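Local coordinates for protein endonuclease III (Geobacillus stearothermophilus, PDB 1ORN) that is a DNA repair glycosylase with a [4Fe-4S] cluster that probably excises damaged bases through a covalent enzyme-DNA intermediate, at residues C[113-118]-C[124-129]. Sequence-based numbering, arbitrary orientation.
Sequences DELMKL and KTANVV. With NA (sodium ion), chain E; nucleotides of chain B.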
loop_
_atom_site.group_PDB
_atom_site.type_symbol
_atom_site.label_atom_id
_atom_site.label_comp_id
_atom_site.label_asym_id
_atom_site.label_seq_id
_atom_site.Cartn_x
_atom_site.Cartn_y
_atom_site.Cartn_z
ATOM N N ASP C 113 13.684 5.874 4.665
ATOM C CA ASP C 113 14.358 6.786 3.748
ATOM C C ASP C 113 15.409 6.089 2.898
ATOM O O ASP C 113 15.672 6.507 1.770
ATOM C CB ASP C 113 14.984 7.953 4.518
ATOM C CG ASP C 113 13.956 8.993 4.927
ATOM O OD1 ASP C 113 12.742 8.695 4.846
ATOM O OD2 ASP C 113 14.357 10.105 5.333
ATOM N N GLU C 114 16.019 5.030 3.423
ATOM C CA GLU C 114 17.007 4.302 2.638
ATOM C C GLU C 114 16.277 3.503 1.558
ATOM O O GLU C 114 16.745 3.406 0.429
ATOM C CB GLU C 114 17.832 3.353 3.510
ATOM C CG GLU C 114 18.834 4.049 4.437
ATOM C CD GLU C 114 19.747 5.024 3.701
ATOM O OE1 GLU C 114 20.306 4.661 2.643
ATOM O OE2 GLU C 114 19.911 6.162 4.189
ATOM N N LEU C 115 15.123 2.937 1.903
ATOM C CA LEU C 115 14.362 2.168 0.922
ATOM C C LEU C 115 13.956 3.056 -0.254
ATOM O O LEU C 115 13.943 2.611 -1.396
ATOM C CB LEU C 115 13.104 1.565 1.557
ATOM C CG LEU C 115 13.320 0.366 2.484
ATOM C CD1 LEU C 115 12.051 0.091 3.276
ATOM C CD2 LEU C 115 13.730 -0.851 1.666
ATOM N N MET C 116 13.607 4.303 0.039
ATOM C CA MET C 116 13.196 5.236 -0.999
ATOM C C MET C 116 14.294 5.578 -1.994
ATOM O O MET C 116 14.025 6.137 -3.060
ATOM C CB MET C 116 12.627 6.503 -0.364
ATOM C CG MET C 116 11.243 6.289 0.231
ATOM S SD MET C 116 10.587 7.712 1.097
ATOM C CE MET C 116 10.611 8.950 -0.223
ATOM N N LYS C 117 15.531 5.228 -1.671
ATOM C CA LYS C 117 16.627 5.492 -2.590
ATOM C C LYS C 117 16.641 4.457 -3.716
ATOM O O LYS C 117 17.283 4.651 -4.749
ATOM C CB LYS C 117 17.959 5.492 -1.840
ATOM C CG LYS C 117 18.108 6.662 -0.890
ATOM C CD LYS C 117 19.455 6.629 -0.187
ATOM C CE LYS C 117 19.610 7.800 0.772
ATOM N NZ LYS C 117 19.433 9.105 0.078
ATOM N N LEU C 118 15.921 3.357 -3.513
ATOM C CA LEU C 118 15.837 2.304 -4.520
ATOM C C LEU C 118 14.894 2.732 -5.643
ATOM O O LEU C 118 13.860 3.357 -5.396
ATOM C CB LEU C 118 15.332 1.008 -3.875
ATOM C CG LEU C 118 16.207 0.480 -2.734
ATOM C CD1 LEU C 118 15.464 -0.623 -1.988
ATOM C CD2 LEU C 118 17.521 -0.043 -3.294
ATOM N N LYS C 124 5.029 5.392 -0.428
ATOM C CA LYS C 124 4.031 4.360 -0.144
ATOM C C LYS C 124 4.684 2.981 -0.043
ATOM O O LYS C 124 4.441 2.235 0.906
ATOM C CB LYS C 124 2.948 4.357 -1.237
ATOM C CG LYS C 124 1.881 3.257 -1.116
ATOM C CD LYS C 124 2.234 2.017 -1.940
ATOM C CE LYS C 124 1.087 0.986 -1.912
ATOM N NZ LYS C 124 1.335 -0.267 -2.704
ATOM N N THR C 125 5.510 2.648 -1.026
ATOM C CA THR C 125 6.173 1.351 -1.054
ATOM C C THR C 125 7.065 1.160 0.163
ATOM O O THR C 125 7.011 0.119 0.827
ATOM C CB THR C 125 6.977 1.194 -2.351
ATOM O OG1 THR C 125 6.067 1.222 -3.462
ATOM C CG2 THR C 125 7.747 -0.122 -2.377
ATOM N N ALA C 126 7.871 2.170 0.473
ATOM C CA ALA C 126 8.768 2.083 1.623
ATOM C C ALA C 126 7.998 1.906 2.937
ATOM O O ALA C 126 8.403 1.123 3.795
ATOM C CB ALA C 126 9.661 3.323 1.695
ATOM N N ASN C 127 6.897 2.629 3.100
ATOM C CA ASN C 127 6.095 2.505 4.316
ATOM C C ASN C 127 5.492 1.114 4.479
ATOM O O ASN C 127 5.442 0.586 5.592
ATOM C CB ASN C 127 4.984 3.556 4.351
ATOM C CG ASN C 127 5.495 4.925 4.792
ATOM O OD1 ASN C 127 6.628 5.052 5.255
ATOM N ND2 ASN C 127 4.659 5.947 4.659
ATOM N N VAL C 128 5.011 0.523 3.390
ATOM C CA VAL C 128 4.443 -0.821 3.489
ATOM C C VAL C 128 5.518 -1.793 3.939
ATOM O O VAL C 128 5.296 -2.604 4.845
ATOM C CB VAL C 128 3.873 -1.315 2.141
ATOM C CG1 VAL C 128 3.542 -2.802 2.229
ATOM C CG2 VAL C 128 2.635 -0.522 1.787
ATOM N N VAL C 129 6.688 -1.712 3.318
ATOM C CA VAL C 129 7.776 -2.610 3.657
ATOM C C VAL C 129 8.246 -2.493 5.111
ATOM O O VAL C 129 8.339 -3.509 5.808
ATOM C CB VAL C 129 8.977 -2.408 2.697
ATOM C CG1 VAL C 129 10.169 -3.275 3.133
ATOM C CG2 VAL C 129 8.552 -2.784 1.284
HETATM NA NA NA E . 12.984 5.567 -5.128
ATOM P P DT B 9 5.118 4.817 -4.411
ATOM O OP1 DT B 9 5.920 3.877 -3.599
ATOM O OP2 DT B 9 4.658 6.103 -3.831
ATOM O "O5'" DT B 9 5.920 5.127 -5.742
ATOM C "C5'" DT B 9 6.390 4.050 -6.536
ATOM C "C4'" DT B 9 7.112 4.566 -7.754
ATOM O "O4'" DT B 9 6.155 5.072 -8.717
ATOM C "C3'" DT B 9 8.103 5.697 -7.472
ATOM O "O3'" DT B 9 9.408 5.290 -7.885
ATOM C "C2'" DT B 9 7.575 6.877 -8.283
ATOM C "C1'" DT B 9 6.696 6.229 -9.349
ATOM N N1 DT B 9 5.563 7.062 -9.822
ATOM C C2 DT B 9 5.339 7.171 -11.190
ATOM O O2 DT B 9 6.040 6.630 -12.023
ATOM N N3 DT B 9 4.262 7.950 -11.536
ATOM C C4 DT B 9 3.410 8.624 -10.679
ATOM O O4 DT B 9 2.477 9.287 -11.133
ATOM C C5 DT B 9 3.713 8.478 -9.267
ATOM C C7 DT B 9 2.861 9.187 -8.266
ATOM C C6 DT B 9 4.755 7.711 -8.921
ATOM P P DG B 8 -1.953 2.089 -5.662
ATOM O OP1 DG B 8 -2.650 3.343 -5.289
ATOM O OP2 DG B 8 -2.458 1.285 -6.817
ATOM O "O5'" DG B 8 -0.423 2.413 -5.948
ATOM C "C5'" DG B 8 0.269 3.420 -5.210
ATOM C "C4'" DG B 8 1.685 3.522 -5.721
ATOM O "O4'" DG B 8 1.668 3.784 -7.143
ATOM C "C3'" DG B 8 2.586 4.586 -5.101
ATOM O "O3'" DG B 8 3.874 3.982 -4.984
ATOM C "C2'" DG B 8 2.561 5.711 -6.128
ATOM C "C1'" DG B 8 2.390 4.970 -7.447
ATOM N N9 DG B 8 1.628 5.682 -8.468
ATOM C C8 DG B 8 0.551 6.514 -8.281
ATOM N N7 DG B 8 0.041 6.952 -9.403
ATOM C C5 DG B 8 0.836 6.382 -10.389
ATOM C C6 DG B 8 0.761 6.482 -11.811
ATOM O O6 DG B 8 -0.066 7.087 -12.500
ATOM N N1 DG B 8 1.781 5.764 -12.427
ATOM C C2 DG B 8 2.742 5.034 -11.768
ATOM N N2 DG B 8 3.648 4.416 -12.539
ATOM N N3 DG B 8 2.810 4.920 -10.446
ATOM C C4 DG B 8 1.834 5.615 -9.827
HETATM O O HOH W 1 14.958 6.302 -6.127
HETATM O O HOH W 2 12.175 8.010 -5.162
#
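The methyl group of Ala-126 sits between Leu-115 and Met-116, where the short helix 112-115 meets helix 123-134. The side-chain contacts are apolar: Ala-126 CB lies 3.9 Å from Leu-115 CB and 3.7 Å from Met-116 CG, and the CA atoms of Leu-115 and Ala-126 come within 5.6 Å. Leu-115, with CG anti to its carbonyl carbon (chi1 -74°), carries CD1 to 3.8 Å from Ala-126 O and to 3.9 Å from Val-129 CG1, one turn further along helix 123-134. Val-108 and Pro-109 also pack on this leucine.

The two helices and the connection between them belong to the helix-hairpin-helix motif of this DNA-glycosylase superfamily, which binds a DNA backbone phosphate here. Metal coordination acts on the connection: within the type I turn from Leu-115 to Leu-118, Met-116 O and Leu-118 O, each 2.4 Å from the sodium ion, bind it together with Val-121 O, two waters and a sixth ligand from elsewhere in the complex.

Hydrogen bonds hold the DNA at the second helix. Thr-125 grips OP1 of DT9 of chain B twice, through its backbone N (2.9 Å) and through OG1 (2.7 Å), while the neighbouring Lys-124 is covalently bonded through NZ to a modified group, consistent with the trapped enzyme-DNA intermediate.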